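Local coordinates for G-protein alpha subunit Galpha7 (Naegleria fowleri, PDB 6NE6) that probably binds and hydrolyses GTP as the switching alpha subunit of a heterotrimeric G protein, at residues A120-E128 against D210-R221. Residues are numbered along the deposited sequence; the frame is centred on the assembly and turned at random.
Sequences ARRNEFQIE and DQKCYEDDSTNR. With EDO (1,2-ethanediol), chain D; EDO (1,2-ethanediol), chain H.
The chain around Asn123 and Gln126, which includes a short 3-10 turn at 122-124, passes against the irregular loop 210-221, closest where the CA atoms of Asn123 and Gln211 stand 5.1 Å apart. Asn123 donates from ND2 to Asp210 O, 3.0 Å and nearly straight at 171°, with the acceptor in the plane of the amide. A chi1 of 64° turns the amide so that ND2 reaches that oxygen. Asn123 CB also lies against the Asp210 carboxylate, 3.5 Å from Asp210 OD1; that carboxylate is itself held by Lys256 and Ser261. Gln126 reaches further in, its chain bent at chi2 (-61°) so that the amide enters the curve of the loop. There Gln126 NE2 donates to Lys212 O at 3.1 Å, from above the carbonyl plane, while Arg221 NE takes the same oxygen from the opposite face at 2.8 Å. On the other end of the amide, Gln126 OE1 lies at the guanidinium edge, 2.6 Å from Arg221 NH2, a short but weak hydrogen bond, its N-H badly aimed. An ethanediol, probably from the crystallisation liquor, bridges Gln126 OE1 and Arg221. Waters add further links: one joins Asn123 O to Lys212 N, and another ties Gln126 N to Glu215 OE1. The contact joins the loop between helices 113-120 and 131-136 to the one leading from strand 199-205 into helix 221-235, consistent with a bridge between the helical and Ras-like domains of a G-alpha fold. Phe125 and Ile127 pack on helix 39-66, while Arg221, opening helix 221-235, also pairs with Asp19 in the probable P-loop.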
ATOM      1  N   ALA A 120      14.489  13.313   2.564  1.00 13.30           N
ATOM      2  CA  ALA A 120      14.166  14.069   1.359  1.00 13.73           C
ATOM      3  C   ALA A 120      14.440  13.260   0.098  1.00 19.51           C
ATOM      4  O   ALA A 120      13.852  13.531  -0.959  1.00 18.00           O
ATOM      5  CB  ALA A 120      14.966  15.378   1.329  1.00 15.40           C
ATOM      6  N   ARG A 121      15.316  12.272   0.186  1.00 13.66           N
ATOM      7  CA  ARG A 121      15.618  11.377  -0.922  1.00 13.96           C
ATOM      8  C   ARG A 121      14.986  10.000  -0.717  1.00 16.40           C
ATOM      9  O   ARG A 121      15.513   8.993  -1.187  1.00 15.17           O
ATOM     10  CB  ARG A 121      17.130  11.274  -1.094  1.00 14.52           C
ATOM     11  CG  ARG A 121      17.724  12.598  -1.581  1.00 17.83           C
ATOM     12  CD  ARG A 121      19.239  12.566  -1.661  1.00 23.91           C
ATOM     13  NE  ARG A 121      19.695  11.676  -2.720  1.00 27.25           N
ATOM     14  CZ  ARG A 121      20.943  11.638  -3.178  1.00 27.41           C
ATOM     15  NH1 ARG A 121      21.870  12.451  -2.667  1.00 26.56           N
ATOM     16  NH2 ARG A 121      21.261  10.786  -4.145  1.00 30.39           N
ATOM     17  N   ARG A 122      13.833   9.954  -0.044  1.00 15.99           N
ATOM     18  CA  ARG A 122      13.294   8.673   0.408  1.00 14.81           C
ATOM     19  C   ARG A 122      12.908   7.748  -0.742  1.00 20.01           C
ATOM     20  O   ARG A 122      12.887   6.526  -0.552  1.00 18.10           O
ATOM     21  CB  ARG A 122      12.092   8.900   1.315  1.00 17.61           C
ATOM     22  CG  ARG A 122      10.989   9.709   0.711  1.00 20.30           C
ATOM     23  CD  ARG A 122       9.992  10.038   1.810  1.00 29.77           C
ATOM     24  NE  ARG A 122       8.940  10.953   1.388  1.00 31.13           N
ATOM     25  CZ  ARG A 122       9.009  12.277   1.491  1.00 43.60           C
ATOM     26  NH1 ARG A 122      10.092  12.856   1.994  1.00 35.92           N
ATOM     27  NH2 ARG A 122       7.992  13.026   1.084  1.00 47.58           N
ATOM     28  N   ASN A 123      12.584   8.295  -1.921  1.00 17.86           N
ATOM     29  CA  ASN A 123      12.277   7.434  -3.065  1.00 14.85           C
ATOM     30  C   ASN A 123      13.444   6.536  -3.444  1.00 18.37           C
ATOM     31  O   ASN A 123      13.237   5.505  -4.101  1.00 19.46           O
ATOM     32  CB  ASN A 123      11.878   8.264  -4.284  1.00 14.78           C
ATOM     33  CG  ASN A 123      13.003   9.142  -4.777  1.00 20.18           C
ATOM     34  OD1 ASN A 123      13.396  10.094  -4.100  1.00 20.09           O
ATOM     35  ND2 ASN A 123      13.535   8.834  -5.956  1.00 17.22           N
ATOM     36  N   GLU A 124      14.664   6.914  -3.059  1.00 17.30           N
ATOM     37  CA  GLU A 124      15.861   6.153  -3.378  1.00 19.37           C
ATOM     38  C   GLU A 124      16.076   4.980  -2.438  1.00 19.74           C
ATOM     39  O   GLU A 124      16.931   4.135  -2.729  1.00 21.14           O
ATOM     40  CB  GLU A 124      17.083   7.077  -3.350  1.00 15.47           C
ATOM     41  CG  GLU A 124      17.001   8.235  -4.351  1.00 19.04           C
ATOM     42  CD  GLU A 124      18.245   9.118  -4.328  1.00 27.36           C
ATOM     43  OE1 GLU A 124      19.360   8.576  -4.181  1.00 31.13           O
ATOM     44  OE2 GLU A 124      18.108  10.357  -4.450  1.00 27.67           O
ATOM     45  N   PHE A 125      15.308   4.901  -1.349  1.00 18.01           N
ATOM     46  CA  PHE A 125      15.515   3.939  -0.276  1.00 17.09           C
ATOM     47  C   PHE A 125      14.219   3.192   0.018  1.00 21.89           C
ATOM     48  O   PHE A 125      13.135   3.545  -0.462  1.00 24.26           O
ATOM     49  CB  PHE A 125      16.047   4.639   0.982  1.00 16.66           C
ATOM     50  CG  PHE A 125      17.253   5.482   0.714  1.00 15.89           C
ATOM     51  CD1 PHE A 125      18.481   4.885   0.451  1.00 18.33           C
ATOM     52  CD2 PHE A 125      17.165   6.868   0.703  1.00 16.98           C
ATOM     53  CE1 PHE A 125      19.600   5.647   0.186  1.00 18.19           C
ATOM     54  CE2 PHE A 125      18.292   7.641   0.434  1.00 18.46           C
ATOM     55  CZ  PHE A 125      19.507   7.027   0.176  1.00 20.69           C
ATOM     56  N   GLN A 126      14.340   2.140   0.825  1.00 15.75           N
ATOM     57  CA  GLN A 126      13.220   1.241   1.089  1.00 17.79           C
ATOM     58  C   GLN A 126      12.528   1.656   2.390  1.00 20.26           C
ATOM     59  O   GLN A 126      12.611   1.006   3.428  1.00 22.20           O
ATOM     60  CB  GLN A 126      13.704  -0.207   1.116  1.00 22.02           C
ATOM     61  CG  GLN A 126      14.367  -0.658  -0.195  1.00 14.65           C
ATOM     62  CD  GLN A 126      13.426  -0.580  -1.397  1.00 20.53           C
ATOM     63  OE1 GLN A 126      12.259  -0.985  -1.327  1.00 23.98           O
ATOM     64  NE2 GLN A 126      13.929  -0.036  -2.500  1.00 22.93           N
ATOM     65  N   ILE A 127      11.797   2.762   2.281  1.00 17.81           N
ATOM     66  CA  ILE A 127      11.116   3.422   3.391  1.00 21.14           C
ATOM     67  C   ILE A 127       9.615   3.340   3.146  1.00 17.55           C
ATOM     68  O   ILE A 127       9.146   3.679   2.056  1.00 18.98           O
ATOM     69  CB  ILE A 127      11.559   4.890   3.502  1.00 19.47           C
ATOM     70  CG1 ILE A 127      13.061   4.975   3.763  1.00 24.37           C
ATOM     71  CG2 ILE A 127      10.809   5.605   4.615  1.00 21.90           C
ATOM     72  CD1 ILE A 127      13.598   6.362   3.611  1.00 25.41           C
ATOM     73  N   GLU A 128       8.867   2.893   4.152  1.00 15.81           N
ATOM     74  CA  GLU A 128       7.423   2.758   3.996  1.00 17.86           C
ATOM     75  C   GLU A 128       6.794   4.109   3.687  1.00 18.07           C
ATOM     76  O   GLU A 128       7.266   5.153   4.146  1.00 18.28           O
ATOM     77  CB  GLU A 128       6.791   2.185   5.268  1.00 16.49           C
ATOM     78  CG  GLU A 128       7.284   0.793   5.626  1.00 19.84           C
ATOM     79  CD  GLU A 128       6.791  -0.265   4.653  1.00 22.79           C
ATOM     80  OE1 GLU A 128       5.630  -0.154   4.201  1.00 22.05           O
ATOM     81  OE2 GLU A 128       7.560  -1.196   4.339  1.00 23.37           O
ATOM     82  N   ASP A 210       9.369   6.507  -9.235  1.00 14.63           N
ATOM     83  CA  ASP A 210      10.741   6.918  -8.940  1.00 16.27           C
ATOM     84  C   ASP A 210      11.381   6.031  -7.877  1.00 15.07           C
ATOM     85  O   ASP A 210      12.342   6.445  -7.225  1.00 16.65           O
ATOM     86  CB  ASP A 210      10.801   8.400  -8.542  1.00 19.01           C
ATOM     87  CG  ASP A 210      10.023   8.712  -7.263  1.00 17.46           C
ATOM     88  OD1 ASP A 210       9.431   7.789  -6.674  1.00 19.10           O
ATOM     89  OD2 ASP A 210      10.001   9.889  -6.832  1.00 20.36           O
ATOM     90  N   GLN A 211      10.896   4.796  -7.723  1.00 14.77           N
ATOM     91  CA  GLN A 211      11.403   3.896  -6.696  1.00 17.36           C
ATOM     92  C   GLN A 211      12.008   2.644  -7.308  1.00 15.02           C
ATOM     93  O   GLN A 211      11.652   2.237  -8.411  1.00 16.40           O
ATOM     94  CB  GLN A 211      10.295   3.482  -5.731  1.00 15.17           C
ATOM     95  CG  GLN A 211       9.830   4.594  -4.827  1.00 15.56           C
ATOM     96  CD  GLN A 211       8.541   4.232  -4.134  1.00 19.79           C
ATOM     97  OE1 GLN A 211       7.503   4.815  -4.404  1.00 20.21           O
ATOM     98  NE2 GLN A 211       8.601   3.247  -3.239  1.00 24.48           N
ATOM     99  N   LYS A 212      12.910   2.020  -6.546  1.00 15.55           N
ATOM    100  CA  LYS A 212      13.541   0.756  -6.907  1.00 15.77           C
ATOM    101  C   LYS A 212      12.829  -0.418  -6.235  1.00 16.49           C
ATOM    102  O   LYS A 212      12.300  -0.297  -5.125  1.00 16.26           O
ATOM    103  CB  LYS A 212      15.015   0.761  -6.488  1.00 22.01           C
ATOM    104  CG  LYS A 212      15.840   1.859  -7.125  1.00 29.96           C
ATOM    105  CD  LYS A 212      15.831   1.717  -8.637  1.00 38.00           C
ATOM    106  CE  LYS A 212      16.748   2.727  -9.327  1.00 31.71           C
ATOM    107  NZ  LYS A 212      16.645   2.555 -10.811  1.00 25.11           N
ATOM    108  N   CYS A 213      12.876  -1.576  -6.896  1.00 17.45           N
ATOM    109  CA  CYS A 213      12.218  -2.769  -6.370  1.00 16.54           C
ATOM    110  C   CYS A 213      12.829  -3.219  -5.053  1.00 17.45           C
ATOM    111  O   CYS A 213      12.107  -3.601  -4.121  1.00 17.87           O
ATOM    112  CB  CYS A 213      12.307  -3.911  -7.381  1.00 22.08           C
ATOM    113  SG  CYS A 213      11.249  -3.650  -8.798  1.00 20.45           S
ATOM    114  N   TYR A 214      14.159  -3.246  -4.983  1.00 17.97           N
ATOM    115  CA  TYR A 214      14.881  -3.698  -3.804  1.00 19.02           C
ATOM    116  C   TYR A 214      16.089  -2.808  -3.581  1.00 19.21           C
ATOM    117  O   TYR A 214      16.589  -2.158  -4.507  1.00 20.26           O
ATOM    118  CB  TYR A 214      15.380  -5.141  -3.952  1.00 19.95           C
ATOM    119  CG  TYR A 214      14.299  -6.145  -4.194  1.00 20.02           C
ATOM    120  CD1 TYR A 214      13.578  -6.682  -3.137  1.00 21.89           C
ATOM    121  CD2 TYR A 214      13.994  -6.566  -5.488  1.00 19.62           C
ATOM    122  CE1 TYR A 214      12.577  -7.604  -3.358  1.00 28.44           C
ATOM    123  CE2 TYR A 214      12.999  -7.495  -5.717  1.00 28.00           C
ATOM    124  CZ  TYR A 214      12.294  -8.011  -4.648  1.00 33.33           C
ATOM    125  OH  TYR A 214      11.295  -8.932  -4.874  1.00 42.58           O
ATOM    126  N   GLU A 215      16.610  -2.848  -2.356  1.00 20.14           N
ATOM    127  CA  GLU A 215      17.779  -2.032  -2.053  1.00 20.50           C
ATOM    128  C   GLU A 215      18.984  -2.444  -2.896  1.00 21.76           C
ATOM    129  O   GLU A 215      19.764  -1.587  -3.323  1.00 22.60           O
ATOM    130  CB  GLU A 215      18.104  -2.108  -0.562  1.00 24.61           C
ATOM    131  CG  GLU A 215      19.355  -1.323  -0.150  1.00 35.90           C
ATOM    132  CD  GLU A 215      19.247   0.191  -0.374  1.00 51.06           C
ATOM    133  OE1 GLU A 215      18.132   0.709  -0.609  1.00 51.59           O
ATOM    134  OE2 GLU A 215      20.297   0.870  -0.302  1.00 56.47           O
ATOM    135  N   ASP A 216      19.147  -3.743  -3.164  1.00 21.30           N
ATOM    136  CA  ASP A 216      20.303  -4.243  -3.914  1.00 21.77           C
ATOM    137  C   ASP A 216      19.954  -4.568  -5.364  1.00 21.09           C
ATOM    138  O   ASP A 216      20.461  -5.533  -5.944  1.00 24.35           O
ATOM    139  CB  ASP A 216      20.903  -5.467  -3.217  1.00 23.24           C
ATOM    140  CG  ASP A 216      19.975  -6.679  -3.244  1.00 23.59           C
ATOM    141  OD1 ASP A 216      18.746  -6.496  -3.267  1.00 22.79           O
ATOM    142  OD2 ASP A 216      20.483  -7.821  -3.225  1.00 24.79           O
ATOM    143  N   ASP A 217      19.084  -3.773  -5.979  1.00 19.94           N
ATOM    144  CA  ASP A 217      18.694  -3.997  -7.359  1.00 19.38           C
ATOM    145  C   ASP A 217      18.379  -2.636  -7.965  1.00 24.20           C
ATOM    146  O   ASP A 217      17.952  -1.721  -7.260  1.00 28.72           O
ATOM    147  CB  ASP A 217      17.499  -4.969  -7.432  1.00 22.03           C
ATOM    148  CG  ASP A 217      17.331  -5.606  -8.806  1.00 33.08           C
ATOM    149  OD1 ASP A 217      16.869  -4.909  -9.734  1.00 32.18           O
ATOM    150  OD2 ASP A 217      17.658  -6.807  -8.967  1.00 27.54           O
ATOM    151  N   SER A 218      18.631  -2.492  -9.263  1.00 19.45           N
ATOM    152  CA  SER A 218      18.370  -1.228  -9.946  1.00 21.55           C
ATOM    153  C   SER A 218      17.035  -1.204 -10.679  1.00 18.88           C
ATOM    154  O   SER A 218      16.685  -0.171 -11.257  1.00 19.59           O
ATOM    155  CB  SER A 218      19.504  -0.912 -10.933  1.00 26.55           C
ATOM    156  OG  SER A 218      20.698  -0.562 -10.243  1.00 34.49           O
ATOM    157  N   THR A 219      16.279  -2.299 -10.663  1.00 17.00           N
ATOM    158  CA  THR A 219      15.019  -2.352 -11.404  1.00 16.22           C
ATOM    159  C   THR A 219      14.035  -1.324 -10.859  1.00 18.93           C
ATOM    160  O   THR A 219      13.838  -1.214  -9.647  1.00 17.39           O
ATOM    161  CB  THR A 219      14.414  -3.753 -11.320  1.00 21.14           C
ATOM    162  OG1 THR A 219      15.355  -4.720 -11.809  1.00 23.68           O
ATOM    163  CG2 THR A 219      13.130  -3.843 -12.153  1.00 19.41           C
ATOM    164  N   ASN A 220      13.436  -0.550 -11.762  1.00 15.83           N
ATOM    165  CA  ASN A 220      12.442   0.440 -11.383  1.00 15.24           C
ATOM    166  C   ASN A 220      11.108  -0.234 -11.086  1.00 14.37           C
ATOM    167  O   ASN A 220      10.673  -1.120 -11.825  1.00 15.82           O
ATOM    168  CB  ASN A 220      12.281   1.459 -12.509  1.00 14.89           C
ATOM    169  CG  ASN A 220      11.186   2.459 -12.232  1.00 14.93           C
ATOM    170  OD1 ASN A 220      10.040   2.267 -12.634  1.00 15.90           O
ATOM    171  ND2 ASN A 220      11.536   3.540 -11.541  1.00 14.13           N
ATOM    172  N   ARG A 221      10.435   0.218 -10.013  1.00 13.64           N
ATOM    173  CA  ARG A 221       9.200  -0.439  -9.582  1.00 13.32           C
ATOM    174  C   ARG A 221       8.100  -0.334 -10.634  1.00 15.18           C
ATOM    175  O   ARG A 221       7.360  -1.297 -10.864  1.00 15.28           O
ATOM    176  CB  ARG A 221       8.696   0.157  -8.268  1.00 15.87           C
ATOM    177  CG  ARG A 221       9.491  -0.276  -7.046  1.00 16.68           C
ATOM    178  CD  ARG A 221       8.715   0.006  -5.757  1.00 14.89           C
ATOM    179  NE  ARG A 221       9.525  -0.336  -4.579  1.00 15.95           N
ATOM    180  CZ  ARG A 221       9.053  -0.375  -3.338  1.00 24.80           C
ATOM    181  NH1 ARG A 221       7.772  -0.102  -3.109  1.00 23.20           N
ATOM    182  NH2 ARG A 221       9.858  -0.698  -2.331  1.00 23.85           N
TER
HETATM  183  C1  EDO D 403       7.992  -0.495   1.100  1.00 34.66           C
HETATM  184  O1  EDO D 403       7.835  -1.136  -0.174  1.00 31.08           O
HETATM  185  C2  EDO D 403       9.468  -0.478   1.476  1.00 37.11           C
HETATM  186  O2  EDO D 403      10.185   0.278   0.494  1.00 36.97           O
HETATM  187  C1  EDO H 407      22.601  -1.439  -5.789  1.00 44.16           C
HETATM  188  O1  EDO H 407      23.834  -0.943  -6.327  1.00 52.53           O
HETATM  189  C2  EDO H 407      21.509  -1.313  -6.843  1.00 39.11           C
HETATM  190  O2  EDO H 407      21.916  -2.001  -8.032  1.00 32.37           O
HETATM  191  O   HOH W   1      13.607   2.928  -3.979  1.00 20.52           O
HETATM  192  O   HOH W   2      16.482   1.308  -2.923  1.00 23.57           O
HETATM  193  O   HOH W   3      11.164   2.252  -2.400  1.00 26.02           O
HETATM  194  O   HOH W   4      17.053   1.345   1.631  1.00 17.78           O
HETATM  195  O   HOH W   5      12.319  -3.766  -0.810  1.00 35.58           O